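Local coordinates for uncharacterized protein (Legionella longbeachae NSW150, PDB 4JZA) that probably acts as a phosphoinositide phosphatase, removing the 3-phosphate from phosphatidylinositol 3-phosphate and so acting on lipids of the infected host cell, at residues 468-471 / 472-476; 487-490 / 491-495; 520-524 / 525-529; 624-627 / 628-632. One frame throughout, in Å; residues are numbered along the deposited sequence.

Interaction 1. Residues 468-471 / 472-476; sequences YNMA and KRLYY
Tyr468 leads into a small two-stranded beta hairpin, in which strand 469-470 turns back as strand 474-475, and its side chain reaches across to Leu474. Its CG lies trans to the backbone N (chi1 -175°), which carries the ring over the returning chain until CE1 is 3.8 Å from Leu474 CD1. The methyl approaches the ring at a slant, while CB of Tyr476 sits at the ring edge. At the next residue the backbones pair closely. Asn469 and Tyr475 form an antiparallel hydrogen-bonded pair: Asn469 N donates to Tyr475 O at 3.0 Å, and Tyr475 N returns the bond to Asn469 O at 2.6 Å. That same Asn469 oxygen lies in the plane of the Tyr475 ring, at its edge, with Leu474 CD1 also beside it. Met470, a selenomethionine, is the non-hydrogen-bonded partner of Leu474, and both side chains leave on one face of the hairpin. A bend at chi2 (64°) folds its chain over the opposite strand and leaves SE 3.7 Å from Leu474 N. Ala471 closes the turn, its N giving an almost straight bond (176°) to Arg473 O at 3.1 Å. The hairpin follows strand 462-465, an outermost strand of the large mixed sheet. Leu474 leans on Tyr524 of helix 524-542, whereas Ala471 and Tyr475 rest on Ile421. The Tyr475 ring is approached by two groups in different ways: Ala471 CB touches its edge, 3.8 Å from CE1, and Arg473 NH1 stands 3.9 Å above one face, displaced toward the rim.

Interaction 2. Residues 487-490 / 491-495; sequences LLVT and AKKYA
A chi1 of -156° swings the Leu487 side chain toward the helix C-terminus, where CD2 meets Ala491 CB at 3.9 Å; for Tyr494, a chi1 of -70° lays the ring back along the chain, with CD1 3.2 Å from Thr490 O. That carbonyl oxygen lies in the ring plane, at the edge. These contacts lie toward the C-terminal end of helix 482-492. Alpha-helical bonds join Ala491 N to Leu487 O (2.8 Å) and Lys492 N to Leu488 O (2.9 Å). A type I turn runs from Lys492 to Ala495, closed by Ala495 N bonding Lys492 O at 2.9 Å. Lys492 runs back past Leu488 O, and a bend at chi3 brings CE across Leu488 CD2 at a slant, 4.2 Å away, so that the aliphatic part of the lysine packs here. Thr490 keeps its hydroxyl within the helix by bonding OG1 to Ser486 O. On the inward side Leu487 and Ala491 both lie on Ile538 of helix 524-542, Ala491 also touches Leu505 of helix 501-513, and Thr490 reaches Leu462 of strand 462-465.

Interaction 3. Residues 520-524 / 525-529; sequences TIFDY and AGREL
Asp523 sits at the centre of an inverse gamma turn and at the N-cap of helix 524-542, its O accepting from Arg527 N at 3.0 Å within the carbonyl plane. Its side chain caps the helix as well. With CG trans to the backbone N (chi1 178°), the carboxylate folds over the first turn and OD1 takes the hydrogen of Gly526 N at 3.0 Å, a bond that arrives from above the carboxylate plane rather than within it. OD2 lies over Gly526 CA. Ahead of the cap, Phe522 crosses the outstretched Arg527 obliquely. The arginine CD meets the edge of the phenyl ring, 3.9 Å from Phe522 CE2, and the ring and guanidinium planes are 43° apart. Phe522 also turns an edge to its neighbour, CD2 standing 3.5 Å above the centre of the Tyr524 ring. The second helical bond, Glu528 N to Tyr524 O at 3.1 Å, leaves that oxygen able to accept a further hydrogen from a water (2.9 Å). The water in turn accepts from Arg527 NH1 and donates to Glu528 OE2 at 2.7 Å. It bridges two charged groups whose direct salt bridge, NH1 to OE2, is long at 3.7 Å. Outside the turn, Arg527 also bonds the carbonyls of Val511, Leu512 and Thr477, while Glu528 OE1 bonds Thr477 OG1. The guanidinium is thus fixed in rotation and ties the helix start to the end of helix 501-513, and the negative Asp523 probably sits favourably against the positive end of the helix dipole.

Interaction 4. Residues 624-627 / 628-632; sequences WYLP and EDIAA
The carboxylate of Asp629 brings OD1 to 3.7 Å from Pro627 CB, and the other flat groups lie just upstream: one face of the Tyr625 ring carries Trp624 CD1, 3.5 Å above its plane and toward the rim, while Tyr625 CZ lies at the edge of the indole. Trp624 also stacks on the Tyr468 ring. After these aromatics the chain leaves helix 622-625 at Leu626, and Pro627 takes the N-cap position of helix 628-637. Pro627 O receives a nearly straight bond from Ala631 N (3.2 Å, 176°) and a weak one from Ile630 N. The proline ring lies alongside Ile630, both pointing the same way, with Pro627 CG 3.9 Å from Ile630 CD1. Leu626 meets the other branch of Ile630 roughly at a right angle, Leu626 CD2 being 4.1 Å from Ile630 CG2, and its CB comes to 4.4 Å from Ala631 CB. This last pair joins the residue before the N-cap to the fourth of the helix, as in a hydrophobic staple. Asp629 holds its CG between backbone N and carbonyl carbon (chi1 50°), and its OD2 makes a salt bridge to Arg589 of helix 587-602. As a proline, the N-cap residue has no side-chain acceptor for the first turn, which is held instead by Pro627 O and by apolar contacts around it; acidic Asp629 in that turn is probably well placed near the positive helix end.

How the interactions relate
Interactions 1, 3 and 4 form one cluster: the hairpin of 468-476 packs on the start of helix 524-542, which in turn packs on the helix-to-helix corner at 624-632, with centres 10 to 17 Å apart. Tyr468 O and Trp624 NE1 probably hydrogen-bond between 1 and 4, while Asp523 and Gly526 press on Pro627 between 3 and 4. Interaction 2 stands apart, its nearest atoms about 11 Å from interaction 3, yet its helix rests farther along the same helix 524-542. Interaction 4 is the buried one; the others are partly buried. Two helix starts contrast, capped by a carboxylate in 3, begun by a proline with apolar neighbours in 4, whereas 2 is a helix end and 1 strand pairing.

Interaction 1. Residues 468-471 / 472-476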
loop_
_atom_site.group_PDB
_atom_site.type_symbol
_atom_site.label_atom_id
_atom_site.label_comp_id
_atom_site.label_asym_id
_atom_site.label_seq_id
_atom_site.Cartn_x
_atom_site.Cartn_y
_atom_site.Cartn_z
ATOM N N TYR A 468 -20.796 -11.706 0.788
ATOM C CA TYR A 468 -21.628 -11.325 1.935
ATOM C C TYR A 468 -21.575 -9.774 2.010
ATOM O O TYR A 468 -20.680 -9.181 2.614
ATOM C CB TYR A 468 -21.209 -12.015 3.253
ATOM C CG TYR A 468 -22.167 -11.690 4.368
ATOM C CD1 TYR A 468 -23.509 -11.998 4.241
ATOM C CD2 TYR A 468 -21.758 -11.036 5.524
ATOM C CE1 TYR A 468 -24.424 -11.679 5.225
ATOM C CE2 TYR A 468 -22.668 -10.710 6.527
ATOM C CZ TYR A 468 -23.997 -11.036 6.362
ATOM O OH TYR A 468 -24.945 -10.754 7.290
ATOM N N ASN A 469 -22.532 -9.140 1.345
ATOM C CA ASN A 469 -22.510 -7.706 1.136
ATOM C C ASN A 469 -23.942 -7.103 1.091
ATOM O O ASN A 469 -24.926 -7.803 0.806
ATOM C CB ASN A 469 -21.736 -7.420 -0.149
ATOM C CG ASN A 469 -21.392 -5.948 -0.300
ATOM O OD1 ASN A 469 -21.096 -5.240 0.693
ATOM N ND2 ASN A 469 -21.483 -5.450 -1.553
HETATM N N MSE A 470 -24.053 -5.817 1.415
HETATM C CA MSE A 470 -25.330 -5.114 1.438
HETATM C C MSE A 470 -25.271 -3.965 0.482
HETATM O O MSE A 470 -24.355 -3.144 0.559
HETATM C CB MSE A 470 -25.537 -4.576 2.853
HETATM C CG MSE A 470 -26.867 -3.845 3.041
HETATM SE SE MSE A 470 -28.394 -5.074 2.786
HETATM C CE MSE A 470 -28.631 -5.537 4.697
ATOM N N ALA A 471 -26.228 -3.894 -0.439
ATOM C CA ALA A 471 -26.432 -2.679 -1.245
ATOM C C ALA A 471 -27.831 -2.092 -1.393
ATOM O O ALA A 471 -28.197 -1.165 -0.688
ATOM C CB ALA A 471 -25.926 -2.886 -2.666
ATOM N N LYS A 472 -28.601 -2.634 -2.317
ATOM C CA LYS A 472 -30.008 -2.341 -2.413
ATOM C C LYS A 472 -30.609 -3.501 -1.609
ATOM O O LYS A 472 -31.523 -3.324 -0.803
ATOM C CB LYS A 472 -30.420 -2.434 -3.882
ATOM C CG LYS A 472 -31.902 -2.256 -4.149
ATOM C CD LYS A 472 -32.248 -0.791 -4.339
ATOM C CE LYS A 472 -33.749 -0.599 -4.495
ATOM N NZ LYS A 472 -34.173 0.694 -3.903
ATOM N N ARG A 473 -30.041 -4.686 -1.821
ATOM C CA ARG A 473 -30.454 -5.915 -1.136
ATOM C C ARG A 473 -29.243 -6.628 -0.515
ATOM O O ARG A 473 -28.126 -6.270 -0.780
ATOM C CB ARG A 473 -31.138 -6.836 -2.148
ATOM C CG ARG A 473 -30.310 -7.062 -3.418
ATOM C CD ARG A 473 -30.960 -8.050 -4.376
ATOM N NE ARG A 473 -30.034 -8.504 -5.415
ATOM C CZ ARG A 473 -29.260 -9.587 -5.331
ATOM N NH1 ARG A 473 -29.261 -10.366 -4.249
ATOM N NH2 ARG A 473 -28.464 -9.908 -6.336
ATOM N N LEU A 474 -29.466 -7.644 0.295
ATOM C CA LEU A 474 -28.371 -8.441 0.788
ATOM C C LEU A 474 -27.827 -9.277 -0.353
ATOM O O LEU A 474 -28.597 -9.711 -1.202
ATOM C CB LEU A 474 -28.848 -9.375 1.897
ATOM C CG LEU A 474 -27.758 -10.166 2.637
ATOM C CD1 LEU A 474 -26.727 -9.281 3.326
ATOM C CD2 LEU A 474 -28.392 -11.094 3.655
ATOM N N TYR A 475 -26.511 -9.500 -0.375
ATOM C CA TYR A 475 -25.873 -10.443 -1.328
ATOM C C TYR A 475 -25.188 -11.533 -0.525
ATOM O O TYR A 475 -24.448 -11.224 0.421
ATOM C CB TYR A 475 -24.815 -9.749 -2.172
ATOM C CG TYR A 475 -25.347 -8.776 -3.183
ATOM C CD1 TYR A 475 -25.659 -7.462 -2.820
ATOM C CD2 TYR A 475 -25.510 -9.155 -4.522
ATOM C CE1 TYR A 475 -26.145 -6.563 -3.747
ATOM C CE2 TYR A 475 -25.993 -8.259 -5.457
ATOM C CZ TYR A 475 -26.315 -6.964 -5.067
ATOM O OH TYR A 475 -26.802 -6.071 -6.002
ATOM N N TYR A 476 -25.444 -12.789 -0.870
ATOM C CA TYR A 476 -24.953 -13.933 -0.111
ATOM C C TYR A 476 -24.896 -15.162 -0.996
ATOM O O TYR A 476 -25.334 -15.119 -2.132
ATOM C CB TYR A 476 -25.844 -14.207 1.092
ATOM C CG TYR A 476 -27.284 -14.436 0.734
ATOM C CD1 TYR A 476 -28.121 -13.375 0.457
ATOM C CD2 TYR A 476 -27.806 -15.712 0.670
ATOM C CE1 TYR A 476 -29.441 -13.581 0.129
ATOM C CE2 TYR A 476 -29.124 -15.926 0.343
ATOM C CZ TYR A 476 -29.936 -14.857 0.073
ATOM O OH TYR A 476 -31.248 -15.069 -0.251
#

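Interaction 2. Residues 487-490 / 491-495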
loop_
_atom_site.group_PDB
_atom_site.type_symbol
_atom_site.label_atom_id
_atom_site.label_comp_id
_atom_site.label_asym_id
_atom_site.label_seq_id
_atom_site.Cartn_x
_atom_site.Cartn_y
_atom_site.Cartn_z
ATOM N N LEU A 487 -19.032 -28.929 -5.896
ATOM C CA LEU A 487 -18.298 -29.389 -4.736
ATOM C C LEU A 487 -18.993 -30.618 -4.111
ATOM O O LEU A 487 -18.322 -31.628 -3.866
ATOM C CB LEU A 487 -18.062 -28.292 -3.718
ATOM C CG LEU A 487 -16.854 -28.511 -2.787
ATOM C CD1 LEU A 487 -16.748 -27.441 -1.736
ATOM C CD2 LEU A 487 -16.915 -29.810 -2.033
ATOM N N LEU A 488 -20.307 -30.560 -3.871
ATOM C CA LEU A 488 -21.045 -31.759 -3.402
ATOM C C LEU A 488 -20.900 -32.981 -4.326
ATOM O O LEU A 488 -20.640 -34.098 -3.885
ATOM C CB LEU A 488 -22.536 -31.460 -3.245
ATOM C CG LEU A 488 -22.879 -30.936 -1.870
ATOM C CD1 LEU A 488 -24.262 -30.318 -1.871
ATOM C CD2 LEU A 488 -22.772 -32.039 -0.834
ATOM N N VAL A 489 -21.075 -32.762 -5.614
ATOM C CA VAL A 489 -20.941 -33.841 -6.541
ATOM C C VAL A 489 -19.534 -34.435 -6.459
ATOM O O VAL A 489 -19.396 -35.636 -6.272
ATOM C CB VAL A 489 -21.332 -33.386 -7.954
ATOM C CG1 VAL A 489 -20.851 -34.403 -8.997
ATOM C CG2 VAL A 489 -22.841 -33.173 -7.997
ATOM N N THR A 490 -18.508 -33.600 -6.557
ATOM C CA THR A 490 -17.113 -34.072 -6.500
ATOM C C THR A 490 -16.790 -34.768 -5.178
ATOM O O THR A 490 -16.064 -35.787 -5.137
ATOM C CB THR A 490 -16.105 -32.932 -6.683
ATOM O OG1 THR A 490 -16.455 -32.137 -7.821
ATOM C CG2 THR A 490 -14.721 -33.462 -6.899
ATOM N N ALA A 491 -17.332 -34.244 -4.097
ATOM C CA ALA A 491 -16.965 -34.766 -2.798
ATOM C C ALA A 491 -17.724 -36.026 -2.434
ATOM O O ALA A 491 -17.208 -36.842 -1.688
ATOM C CB ALA A 491 -17.124 -33.712 -1.723
ATOM N N LYS A 492 -18.931 -36.208 -2.949
ATOM C CA LYS A 492 -19.636 -37.481 -2.724
ATOM C C LYS A 492 -18.882 -38.687 -3.262
ATOM O O LYS A 492 -18.834 -39.735 -2.604
ATOM C CB LYS A 492 -21.040 -37.458 -3.291
ATOM C CG LYS A 492 -21.969 -36.645 -2.412
ATOM C CD LYS A 492 -23.439 -36.774 -2.799
ATOM C CE LYS A 492 -24.107 -35.413 -2.887
ATOM N NZ LYS A 492 -25.431 -35.421 -2.229
ATOM N N LYS A 493 -18.246 -38.525 -4.422
ATOM C CA LYS A 493 -17.404 -39.563 -4.969
ATOM C C LYS A 493 -16.501 -40.164 -3.912
ATOM O O LYS A 493 -16.167 -41.321 -3.998
ATOM C CB LYS A 493 -16.540 -39.022 -6.091
ATOM C CG LYS A 493 -17.263 -38.606 -7.379
ATOM C CD LYS A 493 -16.209 -38.092 -8.387
ATOM C CE LYS A 493 -16.637 -38.070 -9.855
ATOM N NZ LYS A 493 -17.334 -36.813 -10.233
ATOM N N TYR A 494 -16.146 -39.388 -2.889
ATOM C CA TYR A 494 -15.168 -39.809 -1.850
ATOM C C TYR A 494 -15.766 -40.441 -0.591
ATOM O O TYR A 494 -15.036 -41.033 0.221
ATOM C CB TYR A 494 -14.299 -38.591 -1.418
ATOM C CG TYR A 494 -13.310 -38.086 -2.481
ATOM C CD1 TYR A 494 -13.745 -37.323 -3.571
ATOM C CD2 TYR A 494 -11.944 -38.353 -2.363
ATOM C CE1 TYR A 494 -12.855 -36.867 -4.530
ATOM C CE2 TYR A 494 -11.034 -37.906 -3.297
ATOM C CZ TYR A 494 -11.483 -37.160 -4.388
ATOM O OH TYR A 494 -10.557 -36.727 -5.341
ATOM N N ALA A 495 -17.073 -40.312 -0.414
ATOM C CA ALA A 495 -17.715 -40.650 0.867
ATOM C C ALA A 495 -17.524 -42.066 1.388
ATOM O O ALA A 495 -17.445 -42.270 2.593
ATOM C CB ALA A 495 -19.209 -40.371 0.781
#

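Interaction 3. Residues 520-524 / 525-529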
loop_
_atom_site.group_PDB
_atom_site.type_symbol
_atom_site.label_atom_id
_atom_site.label_comp_id
_atom_site.label_asym_id
_atom_site.label_seq_id
_atom_site.Cartn_x
_atom_site.Cartn_y
_atom_site.Cartn_z
ATOM N N THR A 520 -38.344 -14.711 10.044
ATOM C CA THR A 520 -38.156 -13.263 9.878
ATOM C C THR A 520 -36.697 -12.868 10.219
ATOM O O THR A 520 -36.079 -12.051 9.536
ATOM C CB THR A 520 -39.148 -12.508 10.779
ATOM O OG1 THR A 520 -39.232 -13.190 12.036
ATOM C CG2 THR A 520 -40.552 -12.487 10.164
ATOM N N ILE A 521 -36.160 -13.484 11.274
ATOM C CA ILE A 521 -34.756 -13.312 11.697
ATOM C C ILE A 521 -33.905 -14.531 11.318
ATOM O O ILE A 521 -34.276 -15.675 11.594
ATOM C CB ILE A 521 -34.591 -13.054 13.227
ATOM C CG1 ILE A 521 -35.721 -13.680 14.087
ATOM C CG2 ILE A 521 -34.501 -11.552 13.498
ATOM C CD1 ILE A 521 -35.763 -15.198 14.130
ATOM N N PHE A 522 -32.756 -14.284 10.696
ATOM C CA PHE A 522 -31.899 -15.364 10.194
ATOM C C PHE A 522 -30.426 -14.958 10.177
ATOM O O PHE A 522 -30.106 -13.865 9.767
ATOM C CB PHE A 522 -32.348 -15.710 8.780
ATOM C CG PHE A 522 -31.678 -16.921 8.211
ATOM C CD1 PHE A 522 -32.052 -18.205 8.630
ATOM C CD2 PHE A 522 -30.688 -16.786 7.245
ATOM C CE1 PHE A 522 -31.440 -19.325 8.111
ATOM C CE2 PHE A 522 -30.089 -17.901 6.692
ATOM C CZ PHE A 522 -30.463 -19.177 7.131
ATOM N N ASP A 523 -29.530 -15.837 10.599
ATOM C CA ASP A 523 -28.113 -15.480 10.782
ATOM C C ASP A 523 -27.308 -15.715 9.508
ATOM O O ASP A 523 -26.585 -16.664 9.417
ATOM C CB ASP A 523 -27.531 -16.277 11.967
ATOM C CG ASP A 523 -26.041 -16.015 12.218
ATOM O OD1 ASP A 523 -25.508 -14.952 11.791
ATOM O OD2 ASP A 523 -25.415 -16.903 12.870
ATOM N N TYR A 524 -27.442 -14.828 8.528
ATOM C CA TYR A 524 -26.799 -15.009 7.222
ATOM C C TYR A 524 -25.284 -14.972 7.336
ATOM O O TYR A 524 -24.604 -15.624 6.572
ATOM C CB TYR A 524 -27.209 -13.914 6.237
ATOM C CG TYR A 524 -28.576 -14.052 5.662
ATOM C CD1 TYR A 524 -28.827 -14.940 4.625
ATOM C CD2 TYR A 524 -29.614 -13.289 6.135
ATOM C CE1 TYR A 524 -30.085 -15.078 4.091
ATOM C CE2 TYR A 524 -30.877 -13.428 5.618
ATOM C CZ TYR A 524 -31.102 -14.311 4.592
ATOM O OH TYR A 524 -32.378 -14.430 4.106
ATOM N N ALA A 525 -24.773 -14.163 8.253
ATOM C CA ALA A 525 -23.344 -14.084 8.473
ATOM C C ALA A 525 -22.845 -15.449 8.923
ATOM O O ALA A 525 -21.865 -15.972 8.404
ATOM C CB ALA A 525 -23.000 -13.008 9.509
ATOM N N GLY A 526 -23.524 -16.034 9.879
ATOM C CA GLY A 526 -23.118 -17.335 10.362
ATOM C C GLY A 526 -23.227 -18.412 9.319
ATOM O O GLY A 526 -22.393 -19.349 9.266
ATOM N N ARG A 527 -24.243 -18.293 8.484
ATOM C CA ARG A 527 -24.429 -19.286 7.463
ATOM C C ARG A 527 -23.188 -19.282 6.590
ATOM O O ARG A 527 -22.631 -20.365 6.294
ATOM C CB ARG A 527 -25.672 -19.026 6.640
ATOM C CG ARG A 527 -25.795 -19.919 5.408
ATOM C CD ARG A 527 -27.215 -19.882 4.847
ATOM N NE ARG A 527 -27.299 -20.528 3.549
ATOM C CZ ARG A 527 -26.946 -19.978 2.392
ATOM N NH1 ARG A 527 -26.480 -18.734 2.336
ATOM N NH2 ARG A 527 -27.059 -20.689 1.270
ATOM N N GLU A 528 -22.728 -18.078 6.212
ATOM C CA GLU A 528 -21.514 -17.947 5.409
ATOM C C GLU A 528 -20.250 -18.570 6.019
ATOM O O GLU A 528 -19.433 -19.124 5.303
ATOM C CB GLU A 528 -21.232 -16.480 5.099
ATOM C CG GLU A 528 -22.280 -15.848 4.217
ATOM C CD GLU A 528 -22.456 -16.503 2.860
ATOM O OE1 GLU A 528 -21.509 -16.956 2.257
ATOM O OE2 GLU A 528 -23.553 -16.537 2.338
ATOM N N LEU A 529 -20.072 -18.425 7.316
ATOM C CA LEU A 529 -18.887 -18.883 7.945
ATOM C C LEU A 529 -18.943 -20.372 7.984
ATOM O O LEU A 529 -17.902 -21.034 7.823
ATOM C CB LEU A 529 -18.780 -18.322 9.352
ATOM C CG LEU A 529 -18.581 -16.807 9.436
ATOM C CD1 LEU A 529 -18.581 -16.420 10.896
ATOM C CD2 LEU A 529 -17.283 -16.364 8.809
HETATM O O HOH W 1 -25.618 -16.669 4.095
#

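Interaction 4. Residues 624-627 / 628-632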
loop_
_atom_site.group_PDB
_atom_site.type_symbol
_atom_site.label_atom_id
_atom_site.label_comp_id
_atom_site.label_asym_id
_atom_site.label_seq_id
_atom_site.Cartn_x
_atom_site.Cartn_y
_atom_site.Cartn_z
ATOM N N TRP A 624 -19.919 -6.769 10.935
ATOM C CA TRP A 624 -20.678 -7.183 9.772
ATOM C C TRP A 624 -20.557 -8.670 9.515
ATOM O O TRP A 624 -21.538 -9.287 9.172
ATOM C CB TRP A 624 -20.250 -6.439 8.526
ATOM C CG TRP A 624 -20.940 -6.908 7.329
ATOM C CD1 TRP A 624 -20.378 -7.430 6.227
ATOM C CD2 TRP A 624 -22.347 -6.906 7.103
ATOM N NE1 TRP A 624 -21.343 -7.761 5.304
ATOM C CE2 TRP A 624 -22.560 -7.436 5.822
ATOM C CE3 TRP A 624 -23.449 -6.485 7.856
ATOM C CZ2 TRP A 624 -23.813 -7.587 5.286
ATOM C CZ3 TRP A 624 -24.685 -6.627 7.330
ATOM C CH2 TRP A 624 -24.871 -7.195 6.057
ATOM N N TYR A 625 -19.349 -9.217 9.673
ATOM C CA TYR A 625 -19.003 -10.606 9.272
ATOM C C TYR A 625 -19.287 -11.651 10.369
ATOM O O TYR A 625 -19.405 -12.887 10.081
ATOM C CB TYR A 625 -17.520 -10.686 8.852
ATOM C CG TYR A 625 -17.228 -9.892 7.625
ATOM C CD1 TYR A 625 -17.861 -10.196 6.430
ATOM C CD2 TYR A 625 -16.348 -8.794 7.636
ATOM C CE1 TYR A 625 -17.646 -9.450 5.286
ATOM C CE2 TYR A 625 -16.093 -8.049 6.476
ATOM C CZ TYR A 625 -16.767 -8.382 5.292
ATOM O OH TYR A 625 -16.596 -7.702 4.086
ATOM N N LEU A 626 -19.347 -11.179 11.622
ATOM C CA LEU A 626 -19.550 -12.065 12.757
ATOM C C LEU A 626 -21.009 -12.114 13.012
ATOM O O LEU A 626 -21.694 -11.138 12.841
ATOM C CB LEU A 626 -18.846 -11.552 14.013
ATOM C CG LEU A 626 -17.310 -11.607 14.090
ATOM C CD1 LEU A 626 -16.788 -10.892 15.330
ATOM C CD2 LEU A 626 -16.837 -13.048 14.099
ATOM N N PRO A 627 -21.501 -13.248 13.435
ATOM C CA PRO A 627 -22.847 -13.432 13.967
ATOM C C PRO A 627 -23.087 -12.640 15.254
ATOM O O PRO A 627 -22.160 -12.420 16.021
ATOM C CB PRO A 627 -22.867 -14.926 14.283
ATOM C CG PRO A 627 -21.912 -15.548 13.299
ATOM C CD PRO A 627 -20.836 -14.528 13.120
ATOM N N GLU A 628 -24.323 -12.250 15.520
ATOM C CA GLU A 628 -24.593 -11.379 16.654
ATOM C C GLU A 628 -24.098 -11.924 17.998
ATOM O O GLU A 628 -23.541 -11.174 18.792
ATOM C CB GLU A 628 -26.075 -10.948 16.717
ATOM C CG GLU A 628 -26.313 -9.540 16.179
ATOM C CD GLU A 628 -25.426 -8.519 16.907
ATOM O OE1 GLU A 628 -25.620 -8.390 18.156
ATOM O OE2 GLU A 628 -24.513 -7.893 16.252
ATOM N N ASP A 629 -24.284 -13.210 18.271
ATOM C CA ASP A 629 -23.946 -13.726 19.606
ATOM C C ASP A 629 -22.449 -13.785 19.889
ATOM O O ASP A 629 -22.029 -13.585 21.032
ATOM C CB ASP A 629 -24.622 -15.062 19.934
ATOM C CG ASP A 629 -24.467 -16.133 18.836
ATOM O OD1 ASP A 629 -23.894 -15.773 17.787
ATOM O OD2 ASP A 629 -24.940 -17.316 19.029
ATOM N N ILE A 630 -21.644 -13.993 18.852
ATOM C CA ILE A 630 -20.177 -13.949 18.985
ATOM C C ILE A 630 -19.660 -12.523 19.190
ATOM O O ILE A 630 -18.845 -12.233 20.060
ATOM C CB ILE A 630 -19.501 -14.532 17.741
ATOM C CG1 ILE A 630 -19.853 -16.025 17.612
ATOM C CG2 ILE A 630 -17.992 -14.374 17.826
ATOM C CD1 ILE A 630 -19.545 -16.644 16.264
ATOM N N ALA A 631 -20.165 -11.628 18.374
ATOM C CA ALA A 631 -19.808 -10.243 18.501
ATOM C C ALA A 631 -20.178 -9.763 19.899
ATOM O O ALA A 631 -19.371 -9.143 20.581
ATOM C CB ALA A 631 -20.500 -9.403 17.417
ATOM N N ALA A 632 -21.384 -10.081 20.331
ATOM C CA ALA A 632 -21.853 -9.660 21.664
ATOM C C ALA A 632 -21.039 -10.237 22.817
ATOM O O ALA A 632 -20.758 -9.570 23.781
ATOM C CB ALA A 632 -23.324 -10.020 21.841
#